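Local coordinates for protein extracellular ligand-binding receptor (Rhodopseudomonas palustris, PDB 3SG0) that probably serves as the periplasmic solute-binding component of a transport system, binding aromatic acids such as benzoylformate between its two lobes, at residues M34-P39 / A67-S72; K49-L54 / V309-S314; N80-L85 / I106-E111; V249-F254 / T305-H310; I28-T33 / V90-G95. One frame throughout, in Å; residues are numbered along the deposited sequence. Where two conformers were deposited one is given.

Interaction 1 (M34-P39 / A67-S72)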
# COMPACT_ATOMS: atom_id res chain seq x y z
N MSE A 34 -11.84 -2.45 -4.59
CA MSE A 34 -10.91 -1.34 -4.40
C MSE A 34 -11.67 -0.08 -4.06
O MSE A 34 -12.86 0.05 -4.37
CB MSE A 34 -10.07 -1.12 -5.65
CG MSE A 34 -10.86 -0.70 -6.88
SE MSE A 34 -11.41 -2.21 -8.04
CE MSE A 34 -9.65 -2.56 -8.81
N SER A 35 -10.97 0.85 -3.43
CA SER A 35 -11.59 2.10 -2.98
C SER A 35 -11.50 3.16 -4.07
O SER A 35 -10.71 4.08 -4.00
CB SER A 35 -10.93 2.58 -1.68
OG SER A 35 -10.94 1.57 -0.68
N ALA A 36 -12.29 2.97 -5.12
CA ALA A 36 -12.25 3.85 -6.29
C ALA A 36 -12.96 5.18 -6.06
O ALA A 36 -12.77 6.11 -6.84
CB ALA A 36 -12.81 3.13 -7.52
N SER A 37 -13.75 5.27 -5.01
CA SER A 37 -14.37 6.52 -4.58
C SER A 37 -14.23 6.60 -3.07
O SER A 37 -13.77 5.65 -2.42
CB SER A 37 -15.83 6.60 -5.02
OG SER A 37 -16.57 5.49 -4.55
N GLY A 38 -14.59 7.74 -2.49
CA GLY A 38 -14.35 7.99 -1.08
C GLY A 38 -12.94 8.52 -0.86
O GLY A 38 -12.22 8.80 -1.81
N PRO A 39 -12.53 8.64 0.41
CA PRO A 39 -11.21 9.23 0.68
C PRO A 39 -10.03 8.37 0.23
O PRO A 39 -8.89 8.84 0.24
CB PRO A 39 -11.20 9.42 2.20
CG PRO A 39 -12.22 8.45 2.70
CD PRO A 39 -13.29 8.40 1.64
N ALA A 67 -14.24 -6.57 -11.00
CA ALA A 67 -13.78 -5.46 -10.17
C ALA A 67 -14.96 -4.65 -9.65
O ALA A 67 -15.87 -4.31 -10.41
CB ALA A 67 -12.85 -4.57 -10.98
N LEU A 68 -14.94 -4.34 -8.36
CA LEU A 68 -16.01 -3.62 -7.69
C LEU A 68 -15.45 -2.50 -6.84
O LEU A 68 -14.42 -2.67 -6.18
CB LEU A 68 -16.82 -4.57 -6.79
CG LEU A 68 -17.56 -5.71 -7.49
CD1 LEU A 68 -18.11 -6.71 -6.48
CD2 LEU A 68 -18.68 -5.16 -8.36
N ASP A 69 -16.14 -1.37 -6.83
CA ASP A 69 -15.78 -0.25 -5.98
C ASP A 69 -16.37 -0.48 -4.59
O ASP A 69 -17.56 -0.79 -4.45
CB ASP A 69 -16.36 1.03 -6.60
CG ASP A 69 -16.02 2.30 -5.84
OD1 ASP A 69 -15.15 2.30 -4.94
OD2 ASP A 69 -16.65 3.33 -6.17
N ASP A 70 -15.56 -0.33 -3.54
CA ASP A 70 -16.06 -0.41 -2.17
C ASP A 70 -16.22 0.95 -1.50
O ASP A 70 -16.58 1.02 -0.33
CB ASP A 70 -15.22 -1.35 -1.29
CG ASP A 70 -13.75 -0.99 -1.28
OD1 ASP A 70 -13.41 0.20 -1.09
OD2 ASP A 70 -12.94 -1.93 -1.44
N GLU A 71 -15.95 2.03 -2.23
CA GLU A 71 -16.26 3.38 -1.75
C GLU A 71 -15.46 3.75 -0.51
O GLU A 71 -15.84 4.66 0.22
CB GLU A 71 -17.77 3.55 -1.51
CG GLU A 71 -18.55 3.35 -2.78
CD GLU A 71 -20.04 3.57 -2.65
OE1 GLU A 71 -20.53 3.91 -1.54
OE2 GLU A 71 -20.73 3.38 -3.68
N SER A 72 -14.34 3.06 -0.27
CA SER A 72 -13.55 3.26 0.95
C SER A 72 -14.33 2.86 2.21
O SER A 72 -14.04 3.35 3.30
CB SER A 72 -13.08 4.72 1.11
OG SER A 72 -12.43 5.21 -0.06

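Interaction 2 (K49-L54 / V309-S314)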
# COMPACT_ATOMS: atom_id res chain seq x y z
N LYS A 49 -8.08 1.40 -12.92
CA LYS A 49 -7.56 1.60 -14.27
C LYS A 49 -6.53 0.56 -14.68
O LYS A 49 -6.27 0.36 -15.86
CB LYS A 49 -6.98 3.00 -14.41
CG LYS A 49 -8.03 4.09 -14.33
CD LYS A 49 -7.42 5.48 -14.40
CE LYS A 49 -8.47 6.55 -14.10
NZ LYS A 49 -7.84 7.90 -13.97
N THR A 50 -5.96 -0.12 -13.70
CA THR A 50 -4.97 -1.16 -13.96
C THR A 50 -5.61 -2.48 -14.39
O THR A 50 -4.97 -3.28 -15.07
CB THR A 50 -4.06 -1.34 -12.72
OG1 THR A 50 -3.31 -0.14 -12.52
CG2 THR A 50 -3.10 -2.51 -12.87
N VAL A 51 -6.88 -2.69 -14.04
CA VAL A 51 -7.53 -3.95 -14.36
C VAL A 51 -7.41 -4.31 -15.84
O VAL A 51 -7.10 -5.45 -16.18
CB VAL A 51 -9.02 -3.94 -13.92
CG1 VAL A 51 -9.71 -5.24 -14.33
CG2 VAL A 51 -9.13 -3.74 -12.42
N ALA A 52 -7.63 -3.33 -16.71
CA ALA A 52 -7.60 -3.57 -18.15
C ALA A 52 -6.23 -3.97 -18.68
O ALA A 52 -6.11 -4.46 -19.81
CB ALA A 52 -8.11 -2.34 -18.90
N ALA A 53 -5.19 -3.75 -17.87
CA ALA A 53 -3.82 -4.08 -18.26
C ALA A 53 -3.40 -5.47 -17.82
O ALA A 53 -2.33 -5.94 -18.19
CB ALA A 53 -2.85 -3.04 -17.71
N LEU A 54 -4.24 -6.14 -17.04
CA LEU A 54 -3.88 -7.43 -16.46
C LEU A 54 -3.99 -8.55 -17.49
O LEU A 54 -4.78 -8.45 -18.43
CB LEU A 54 -4.76 -7.73 -15.25
CG LEU A 54 -4.64 -6.74 -14.09
CD1 LEU A 54 -5.63 -7.09 -13.00
CD2 LEU A 54 -3.22 -6.70 -13.55
N VAL A 309 0.20 -0.19 -9.11
CA VAL A 309 1.20 -1.25 -9.07
C VAL A 309 0.94 -2.23 -7.94
O VAL A 309 1.43 -3.35 -7.97
CB VAL A 309 2.65 -0.69 -9.06
CG1 VAL A 309 3.22 -0.63 -7.65
CG2 VAL A 309 3.53 -1.54 -9.96
N HIS A 310 0.15 -1.83 -6.95
CA HIS A 310 -0.19 -2.77 -5.87
C HIS A 310 -1.11 -3.86 -6.41
O HIS A 310 -1.04 -5.01 -5.96
CB HIS A 310 -0.75 -2.00 -4.67
CG HIS A 310 0.24 -1.03 -4.16
ND1 HIS A 310 -0.04 0.15 -3.49
CD2 HIS A 310 1.59 -1.08 -4.28
CE1 HIS A 310 1.10 0.77 -3.22
NE2 HIS A 310 2.09 0.04 -3.68
N LEU A 311 -1.94 -3.52 -7.39
CA LEU A 311 -2.72 -4.54 -8.08
C LEU A 311 -1.81 -5.35 -9.01
O LEU A 311 -1.83 -6.58 -9.01
CB LEU A 311 -3.87 -3.89 -8.87
CG LEU A 311 -4.70 -4.85 -9.72
CD1 LEU A 311 -5.22 -6.04 -8.93
CD2 LEU A 311 -5.85 -4.08 -10.36
N TRP A 312 -0.98 -4.65 -9.78
CA TRP A 312 -0.08 -5.31 -10.72
C TRP A 312 0.82 -6.35 -10.03
O TRP A 312 0.89 -7.50 -10.46
CB TRP A 312 0.77 -4.27 -11.44
CG TRP A 312 1.68 -4.83 -12.47
CD1 TRP A 312 2.98 -5.18 -12.31
CD2 TRP A 312 1.35 -5.12 -13.84
NE1 TRP A 312 3.50 -5.66 -13.49
CE2 TRP A 312 2.52 -5.63 -14.45
CE3 TRP A 312 0.20 -4.98 -14.61
CZ2 TRP A 312 2.55 -6.02 -15.79
CZ3 TRP A 312 0.24 -5.36 -15.94
CH2 TRP A 312 1.41 -5.87 -16.51
N ASP A 313 1.51 -5.93 -8.97
CA ASP A 313 2.43 -6.83 -8.27
C ASP A 313 1.66 -8.00 -7.63
O ASP A 313 2.18 -9.12 -7.57
CB ASP A 313 3.19 -6.09 -7.15
CG ASP A 313 4.38 -5.25 -7.64
OD1 ASP A 313 4.79 -5.33 -8.83
OD2 ASP A 313 4.91 -4.51 -6.77
N SER A 314 0.45 -7.75 -7.13
CA SER A 314 -0.35 -8.85 -6.60
C SER A 314 -0.59 -9.89 -7.69
O SER A 314 -0.50 -11.10 -7.44
CB SER A 314 -1.70 -8.35 -6.07
OG SER A 314 -1.54 -7.52 -4.94

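Interaction 3 (N80-L85 / I106-E111)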
# COMPACT_ATOMS: atom_id res chain seq x y z
N ASN A 80 -18.95 -6.73 -1.16
CA ASN A 80 -18.30 -7.05 -2.42
C ASN A 80 -17.62 -8.41 -2.37
O ASN A 80 -17.76 -9.23 -3.27
CB ASN A 80 -17.26 -5.99 -2.81
CG ASN A 80 -17.88 -4.66 -3.22
OD1 ASN A 80 -19.09 -4.56 -3.43
ND2 ASN A 80 -17.05 -3.65 -3.38
N ALA A 81 -16.85 -8.63 -1.31
CA ALA A 81 -16.12 -9.89 -1.16
C ALA A 81 -17.07 -11.07 -1.11
O ALA A 81 -16.85 -12.08 -1.77
CB ALA A 81 -15.26 -9.85 0.08
N ARG A 82 -18.14 -10.95 -0.32
CA ARG A 82 -19.07 -12.06 -0.20
C ARG A 82 -19.75 -12.36 -1.53
O ARG A 82 -19.99 -13.52 -1.86
CB ARG A 82 -20.08 -11.83 0.93
CG ARG A 82 -19.45 -11.93 2.30
CD ARG A 82 -20.50 -11.93 3.41
NE ARG A 82 -19.89 -12.33 4.68
CZ ARG A 82 -19.58 -11.49 5.66
NH1 ARG A 82 -19.83 -10.19 5.53
NH2 ARG A 82 -19.03 -11.96 6.77
N LYS A 83 -20.05 -11.32 -2.31
CA LYS A 83 -20.64 -11.52 -3.63
C LYS A 83 -19.66 -12.23 -4.56
O LYS A 83 -20.01 -13.19 -5.24
CB LYS A 83 -21.05 -10.18 -4.25
CG LYS A 83 -21.76 -10.31 -5.59
CD LYS A 83 -21.77 -8.98 -6.34
CE LYS A 83 -22.41 -7.88 -5.52
NZ LYS A 83 -22.38 -6.57 -6.23
N LEU A 84 -18.42 -11.76 -4.58
CA LEU A 84 -17.39 -12.34 -5.43
C LEU A 84 -17.09 -13.79 -5.05
O LEU A 84 -16.89 -14.65 -5.92
CB LEU A 84 -16.12 -11.49 -5.39
CG LEU A 84 -16.27 -10.09 -5.98
CD1 LEU A 84 -15.11 -9.19 -5.56
CD2 LEU A 84 -16.35 -10.17 -7.50
N LEU A 85 -17.08 -14.08 -3.75
CA LEU A 85 -16.76 -15.41 -3.27
C LEU A 85 -17.94 -16.37 -3.43
O LEU A 85 -17.79 -17.48 -3.94
CB LEU A 85 -16.29 -15.36 -1.80
CG LEU A 85 -15.00 -14.59 -1.52
CD1 LEU A 85 -14.86 -14.25 -0.04
CD2 LEU A 85 -13.78 -15.36 -2.02
N ILE A 106 -10.08 -10.36 5.84
CA ILE A 106 -9.24 -11.48 6.27
C ILE A 106 -10.10 -12.66 6.68
O ILE A 106 -9.92 -13.79 6.20
CB ILE A 106 -8.34 -11.06 7.44
CG1 ILE A 106 -7.35 -9.98 6.98
CG2 ILE A 106 -7.63 -12.26 8.05
CD1 ILE A 106 -6.56 -9.34 8.11
N ASP A 107 -11.05 -12.43 7.58
CA ASP A 107 -11.88 -13.52 8.07
C ASP A 107 -12.76 -14.09 6.97
O ASP A 107 -13.02 -15.29 6.92
CB ASP A 107 -12.74 -13.07 9.25
CG ASP A 107 -11.92 -12.89 10.52
OD1 ASP A 107 -10.70 -13.14 10.49
OD2 ASP A 107 -12.51 -12.50 11.55
N ILE A 108 -13.25 -13.21 6.11
CA ILE A 108 -14.13 -13.63 5.03
C ILE A 108 -13.39 -14.54 4.03
O ILE A 108 -13.90 -15.59 3.63
CB ILE A 108 -14.75 -12.40 4.33
CG1 ILE A 108 -15.66 -11.65 5.31
CG2 ILE A 108 -15.49 -12.82 3.08
CD1 ILE A 108 -16.14 -10.30 4.80
N ALA A 109 -12.19 -14.14 3.64
CA ALA A 109 -11.40 -14.93 2.70
C ALA A 109 -11.00 -16.27 3.33
O ALA A 109 -11.09 -17.31 2.69
CB ALA A 109 -10.17 -14.16 2.27
N ALA A 110 -10.59 -16.24 4.59
CA ALA A 110 -10.20 -17.46 5.27
C ALA A 110 -11.37 -18.44 5.35
O ALA A 110 -11.21 -19.63 5.10
CB ALA A 110 -9.65 -17.16 6.66
N GLU A 111 -12.55 -17.94 5.72
CA GLU A 111 -13.73 -18.79 5.83
C GLU A 111 -14.05 -19.44 4.49
O GLU A 111 -14.47 -20.59 4.43
CB GLU A 111 -14.93 -18.00 6.34
CG GLU A 111 -16.15 -18.85 6.72
CD GLU A 111 -16.99 -19.33 5.53
OE1 GLU A 111 -16.97 -18.69 4.45
OE2 GLU A 111 -17.68 -20.36 5.67

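Interaction 4 (V249-F254 / T305-H310). With 173 (benzoyl-formic acid), chain B.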
# COMPACT_ATOMS: atom_id res chain seq x y z
N VAL A 249 1.52 8.81 0.41
CA VAL A 249 1.49 10.04 -0.38
C VAL A 249 2.18 9.91 -1.74
O VAL A 249 2.28 10.89 -2.47
CB VAL A 249 2.08 11.26 0.38
CG1 VAL A 249 1.49 11.35 1.79
CG2 VAL A 249 3.61 11.23 0.41
N ALA A 250 2.64 8.70 -2.07
CA ALA A 250 3.56 8.49 -3.19
C ALA A 250 2.89 8.53 -4.57
O ALA A 250 3.32 7.85 -5.51
CB ALA A 250 4.32 7.19 -2.99
N THR A 251 1.85 9.36 -4.68
CA THR A 251 1.15 9.59 -5.94
C THR A 251 1.39 11.01 -6.43
O THR A 251 1.40 11.97 -5.65
CB THR A 251 -0.36 9.34 -5.80
OG1 THR A 251 -1.01 9.88 -6.96
CG2 THR A 251 -0.95 10.00 -4.55
N GLU A 252 1.57 11.17 -7.74
CA GLU A 252 1.71 12.50 -8.31
C GLU A 252 0.50 13.40 -8.01
O GLU A 252 0.61 14.62 -8.06
CB GLU A 252 2.02 12.42 -9.80
CG GLU A 252 3.47 12.04 -10.11
CD GLU A 252 3.82 10.59 -9.77
OE1 GLU A 252 2.92 9.72 -9.78
OE2 GLU A 252 5.02 10.33 -9.51
N GLU A 253 -0.65 12.82 -7.68
CA GLU A 253 -1.81 13.63 -7.29
C GLU A 253 -1.54 14.43 -6.03
O GLU A 253 -2.05 15.54 -5.85
CB GLU A 253 -3.05 12.76 -7.08
CG GLU A 253 -3.53 12.05 -8.31
CD GLU A 253 -4.83 11.28 -8.08
OE1 GLU A 253 -5.72 11.83 -7.40
OE2 GLU A 253 -4.94 10.15 -8.57
N PHE A 254 -0.76 13.85 -5.12
CA PHE A 254 -0.38 14.52 -3.88
C PHE A 254 0.55 15.70 -4.18
O PHE A 254 0.41 16.78 -3.60
CB PHE A 254 0.29 13.52 -2.94
CG PHE A 254 0.88 14.13 -1.70
CD1 PHE A 254 0.12 14.29 -0.55
CD2 PHE A 254 2.21 14.51 -1.67
CE1 PHE A 254 0.67 14.84 0.59
CE2 PHE A 254 2.77 15.05 -0.53
CZ PHE A 254 1.99 15.22 0.61
N THR A 305 -0.01 5.94 -11.51
CA THR A 305 0.61 6.23 -10.23
C THR A 305 0.87 4.91 -9.49
O THR A 305 0.39 3.84 -9.89
CB THR A 305 -0.25 7.16 -9.37
OG1 THR A 305 -1.45 6.47 -8.99
CG2 THR A 305 -0.61 8.43 -10.14
N ILE A 306 1.64 5.00 -8.42
CA ILE A 306 2.11 3.81 -7.74
C ILE A 306 0.99 2.89 -7.28
O ILE A 306 1.14 1.67 -7.25
CB ILE A 306 3.00 4.17 -6.53
CG1 ILE A 306 3.72 2.93 -6.00
CG2 ILE A 306 2.18 4.85 -5.44
CD1 ILE A 306 4.73 3.24 -4.91
N PHE A 307 -0.17 3.44 -6.92
CA PHE A 307 -1.19 2.60 -6.32
C PHE A 307 -1.70 1.51 -7.26
O PHE A 307 -2.08 0.44 -6.81
CB PHE A 307 -2.28 3.44 -5.66
CG PHE A 307 -1.73 4.24 -4.53
CD1 PHE A 307 -1.42 5.59 -4.68
CD2 PHE A 307 -1.38 3.61 -3.35
CE1 PHE A 307 -0.83 6.29 -3.64
CE2 PHE A 307 -0.78 4.31 -2.32
CZ PHE A 307 -0.50 5.65 -2.46
N GLY A 308 -1.65 1.76 -8.57
CA GLY A 308 -2.01 0.73 -9.52
C GLY A 308 -1.06 -0.46 -9.47
O GLY A 308 -1.43 -1.60 -9.74
N VAL A 309 0.20 -0.19 -9.11
CA VAL A 309 1.20 -1.25 -9.07
C VAL A 309 0.94 -2.23 -7.94
O VAL A 309 1.43 -3.35 -7.97
CB VAL A 309 2.65 -0.69 -9.06
CG1 VAL A 309 3.22 -0.63 -7.65
CG2 VAL A 309 3.53 -1.54 -9.96
N HIS A 310 0.15 -1.83 -6.95
CA HIS A 310 -0.19 -2.77 -5.87
C HIS A 310 -1.11 -3.86 -6.41
O HIS A 310 -1.04 -5.01 -5.96
CB HIS A 310 -0.75 -2.00 -4.67
CG HIS A 310 0.24 -1.03 -4.16
ND1 HIS A 310 -0.04 0.15 -3.49
CD2 HIS A 310 1.59 -1.08 -4.28
CE1 HIS A 310 1.10 0.77 -3.22
NE2 HIS A 310 2.09 0.04 -3.68
O1B 173 B . -3.28 0.95 4.17
C1 173 B . -3.85 2.01 4.06
O1A 173 B . -4.97 2.36 4.81
C2 173 B . -3.23 3.13 3.27
O2 173 B . -3.63 4.25 3.38
C1G 173 B . -2.14 2.76 2.31
C2D 173 B . -2.32 1.55 1.41
C2E 173 B . -1.22 1.15 0.45
C3 173 B . 0.08 1.96 0.42
C1E 173 B . 0.23 3.18 1.35
C1D 173 B . -0.87 3.60 2.30
O HOH W 1 2.98 7.45 -8.25
O HOH W 2 -3.09 8.37 -7.55

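Interaction 5 (I28-T33 / V90-G95)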
# COMPACT_ATOMS: atom_id res chain seq x y z
N ILE A 28 -10.37 -19.19 -15.12
CA ILE A 28 -9.85 -18.62 -13.88
C ILE A 28 -10.57 -17.30 -13.62
O ILE A 28 -10.75 -16.49 -14.53
CB ILE A 28 -8.34 -18.40 -13.97
CG1 ILE A 28 -7.63 -19.75 -14.12
CG2 ILE A 28 -7.84 -17.68 -12.73
CD1 ILE A 28 -6.15 -19.65 -14.44
N LYS A 29 -11.00 -17.09 -12.38
CA LYS A 29 -11.75 -15.88 -12.03
C LYS A 29 -11.09 -15.17 -10.87
O LYS A 29 -10.75 -15.79 -9.86
CB LYS A 29 -13.18 -16.24 -11.66
CG LYS A 29 -13.98 -16.85 -12.79
CD LYS A 29 -15.39 -17.17 -12.33
CE LYS A 29 -16.26 -17.63 -13.48
NZ LYS A 29 -17.69 -17.72 -13.05
N ILE A 30 -10.88 -13.87 -11.03
CA ILE A 30 -10.20 -13.06 -10.03
C ILE A 30 -11.15 -11.95 -9.62
O ILE A 30 -11.64 -11.20 -10.48
CB ILE A 30 -8.93 -12.41 -10.62
CG1 ILE A 30 -7.99 -13.45 -11.23
CG2 ILE A 30 -8.23 -11.56 -9.57
CD1 ILE A 30 -7.36 -14.40 -10.25
N GLY A 31 -11.46 -11.85 -8.33
CA GLY A 31 -12.31 -10.79 -7.83
C GLY A 31 -11.48 -9.69 -7.22
O GLY A 31 -10.50 -9.97 -6.53
N ILE A 32 -11.87 -8.44 -7.44
CA ILE A 32 -11.13 -7.30 -6.91
C ILE A 32 -12.12 -6.31 -6.30
O ILE A 32 -13.12 -5.96 -6.92
CB ILE A 32 -10.34 -6.57 -8.02
CG1 ILE A 32 -9.55 -7.57 -8.88
CG2 ILE A 32 -9.41 -5.54 -7.42
CD1 ILE A 32 -8.97 -6.95 -10.15
N THR A 33 -11.84 -5.87 -5.07
CA THR A 33 -12.56 -4.76 -4.47
C THR A 33 -11.54 -3.68 -4.16
O THR A 33 -10.47 -3.95 -3.60
CB THR A 33 -13.38 -5.19 -3.24
OG1 THR A 33 -14.17 -4.08 -2.76
CG2 THR A 33 -12.52 -5.74 -2.11
N VAL A 90 -14.87 -16.82 -7.15
CA VAL A 90 -13.56 -16.45 -7.65
C VAL A 90 -12.46 -17.31 -7.03
O VAL A 90 -12.55 -17.76 -5.88
CB VAL A 90 -13.26 -14.96 -7.43
CG1 VAL A 90 -14.26 -14.10 -8.18
CG2 VAL A 90 -13.25 -14.60 -5.95
N ASP A 91 -11.42 -17.54 -7.82
CA ASP A 91 -10.29 -18.32 -7.36
C ASP A 91 -9.37 -17.55 -6.43
O ASP A 91 -8.71 -18.14 -5.57
CB ASP A 91 -9.51 -18.84 -8.56
CG ASP A 91 -10.34 -19.74 -9.42
OD1 ASP A 91 -10.75 -20.81 -8.92
OD2 ASP A 91 -10.62 -19.39 -10.59
N VAL A 92 -9.31 -16.23 -6.63
CA VAL A 92 -8.50 -15.34 -5.81
C VAL A 92 -9.28 -14.05 -5.61
O VAL A 92 -9.95 -13.58 -6.53
CB VAL A 92 -7.17 -14.98 -6.52
CG1 VAL A 92 -6.34 -14.03 -5.67
CG2 VAL A 92 -6.37 -16.25 -6.84
N LEU A 93 -9.20 -13.49 -4.40
CA LEU A 93 -9.77 -12.17 -4.10
C LEU A 93 -8.62 -11.21 -3.91
O LEU A 93 -7.61 -11.57 -3.32
CB LEU A 93 -10.58 -12.25 -2.82
CG LEU A 93 -11.33 -11.00 -2.36
CD1 LEU A 93 -12.26 -10.45 -3.44
CD2 LEU A 93 -12.10 -11.29 -1.08
N ILE A 94 -8.78 -9.99 -4.41
CA ILE A 94 -7.78 -8.94 -4.26
C ILE A 94 -8.45 -7.71 -3.68
O ILE A 94 -9.52 -7.30 -4.15
CB ILE A 94 -7.12 -8.62 -5.62
CG1 ILE A 94 -6.51 -9.89 -6.23
CG2 ILE A 94 -6.11 -7.50 -5.46
CD1 ILE A 94 -5.78 -9.66 -7.54
N GLY A 95 -7.85 -7.13 -2.64
CA GLY A 95 -8.35 -5.88 -2.07
C GLY A 95 -8.24 -5.84 -0.56
O GLY A 95 -7.68 -6.75 0.07

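Interaction 1 (M34-P39 / A67-S72)
Ser35 and Ser37 each hand a hydroxyl to an aspartate where the loop after strand 28-34 meets the end of strand 61-69. Ser35 OG gives its hydrogen to Asp70 OD1 at 2.9 Å, on the syn lone pair; Ser72 N takes the anti lone pair of the same oxygen, closing an Asx turn. The other oxygen, OD2, is engaged by Ser96 and Thr33, holding this buried carboxylate at both ends. Asp69 has CG anti to its backbone N (chi1 -178°), carrying its carboxylate to the other loop. There Ser37 OG donates to the syn side of Asp69 OD2 at 2.7 Å. Asp69 OD1 accepts Glu71 N from above the carboxylate plane at 2.8 Å, closing a second Asx turn, and draws weak bonds from Ala36 N and Ser37 N. At the strand end, parallel pairing runs through Met34 N to Leu68 O (3.0 Å) and Asp70 N to Met34 O (2.9 Å). Ser72 OG donates to Ser37 O at 2.7 Å. The solvent side is slacker: of the Glu71 side chain, CB and CG touch Ser37 OG while the chain runs on away, and Gly38 lies exposed. Pro39 then packs near Arg198, a phenylglyoxylate-binding residue. Loops after parallel strands commonly border the ligand cleft in periplasmic binding proteins; loop 34-39, with the Ser35 side chain about 8 Å from the bound benzoyl-formic acid, is consistent with this.

Interaction 2 (K49-L54 / V309-S314)
Thr50 O accepts the backbone N-H of Ala53 at 2.8 Å, and the turn closed in this way sets Thr50, Ala53 and Leu54 against helix 306-328. No hydrogen bond crosses the contact; Thr50 OG1 is turned back to Pro46 O, leaving mostly carbon to do the touching. Leu311 is the centre of it. With CG anti to the backbone N (chi1 176°), its CD2 branch pushes into a notch made by Val51 CG2 at 3.9 Å, Leu54 CD1 at 4.0 Å and Thr50 CB. The Leu54 side chain splits its two methyls between neighbours: CD1 goes to Leu311, while CD2 meets Trp312 CE3 at 4.0 Å, the two side chains running past one another in opposite senses. Ala53 O lies in the plane of the indole at its edge, 3.5 Å from Trp312 CZ3, and Thr50 CG2 also comes up to the ring edge. Phe291 of helix 283-298 meets the indole as well, with the ring planes at about 55°. The contact is largely buried: Val51 and Leu54 reach strand 61-69 through Tyr65, Leu311 and Val51 rest on Ile32 of strand 28-34, and helix 283-298 packs against Thr50 and Trp312.

Interaction 3 (N80-L85 / I106-E111)
Ile108 lodges between Arg82 and Leu85, joining two neighbouring helices of the alpha/beta, Rossmann-like N-terminal lobe. Helices 74-86 and 99-111 run almost parallel here; the axes of the two short segments approach to 10.3 Å, at an angle of 13°, and no hydrogen bond links them. Ile108 points at the other helix and spreads its two branches. CG1 stands anti to the carbonyl carbon (chi1 -65°), which sends it and CD1 toward the arginine, whereas CG2 is aimed at Ala81 and Leu85. Arg82 keeps an extended chain from CG to NE and crosses the isoleucine at about a right angle, laying one face of its guanidinium over the hydrocarbon: Ile108 CD1 sits 3.6 Å above that plane, toward its rim, and Ile108 CG1 lies 3.7 Å from Arg82 NH2. The arginine side is the more exposed one. On the other branch, Ala81 CB faces Ile108 CG2 at 4.2 Å, on a stretch of helix whose Ala81 and Leu84 also touch Leu93 of strand 92-94. Leu85 meets the isoleucine at a slant, and the packing becomes tight at that point, with Leu85 CD1 only 3.5 Å from Ile108 CG2.

Interaction 4 (V249-F254 / T305-H310)
At the phenyl end of the benzoyl-formic acid pocket, Thr251 abuts the rim of the Phe307 ring. Thr251 CB lies in the ring plane, 3.8 Å from Phe307 CE1, and the two side chains cross at about a right angle. At another part of that rim, also in plane, the ligand's phenyl carbon C3 sits 3.7 Å from Phe307 CE2, so the phenylalanine is wedged edge-on between protein and ligand. Ile306 CG2 covers one face of the ring and presses on Ala250 O at 3.2 Å. Thr251 and Thr305 lie side by side, pointing the same way. OG1 of Thr251, anti to its own backbone N (chi1 166°), faces helix 252-258 and accepts Glu253 N at 3.0 Å as N-cap. It also donates to a water at 2.6 Å; that water takes a second hydrogen from Thr305 OG1 and gives one to Glu253 OE2. A second water receives Ile306 N at 2.8 Å and donates to Ala250 O and Glu252 OE1. A valine in place of Thr251 would probably leave Glu253 N without its capping acceptor and deprive the first water of one of its donors. Thr99, Arg198 and Ala121 hold the ligand by hydrogen bonds, while Phe307 and His310 line its phenyl side, consistent with a type I periplasmic binding protein, a family that typically holds its ligand in the cleft between two lobes.

Interaction 5 (I28-T33 / V90-G95)
The carboxylate of Asp91 is the flat group that meets the opposing strand. Its OD2 accepts Lys29 N at 2.9 Å on the anti side, 16° out of the carboxylate plane, and lies close to Ile28 CA; OD1 accepts from Gly332 N, and Phe336 and Arg337 of helix 334-344 touch the side chain. With CG anti to the carbonyl carbon (chi1 -62°), the group is brought back alongside the first strand, while Asp91 N bonds to Lys29 O. An alanine here would probably leave both Lys29 N and Gly332 N short of an acceptor and let the start of the pairing drift. Beyond it the strands pair in parallel, through Gly31 N to Val92 O at 2.9 Å, Ile94 N to Gly31 O at 2.7 Å and Thr33 N to Ile94 O. They are central neighbours in the Rossmann-like sheet of the N-terminal lobe, strand 61-69 hydrogen-bonding to the other edge of strand 28-34. One face carries Ile30, Ile32, Val92 and Ile94: Ile30 CD1 lies beside Val92 CB at 3.8 Å, and Ile30 CG2 meets Ile94 CD1 at 3.7 Å, with helix 306-328 packed over Ile30 and Ile94. On the face of Leu93, Gly31 lets Val90 CG1 settle 3.6 Å from Gly31 N. At Gly95 the backbone angles call for glycine, and any beta carbon would collide with Thr33 O.

Overall arrangement
Interactions 1, 3 and 5 build on one sheet. Interaction 5 pairs its central strands, and the parallel bonds of interaction 1 continue onto strand 61-69. Thr33 OG1 of interaction 5 joins the three: it lies 2.8 Å from Asp70 OD2 of interaction 1 and 3.0 Å from Asn80 ND2 of interaction 3, both probable hydrogen bonds. Interaction 3 packs on the Leu93 face of the sheet, interaction 2 on the Ile32 and Ile94 face, with Leu311 CD1 3.9 Å from Ile94 CG2. Interactions 2 and 4 use successive turns of helix 306-328 and share Val309 and His310; interaction 4 lies at its N-terminal end, by the ligand, whereas interaction 3 lies away from the pocket.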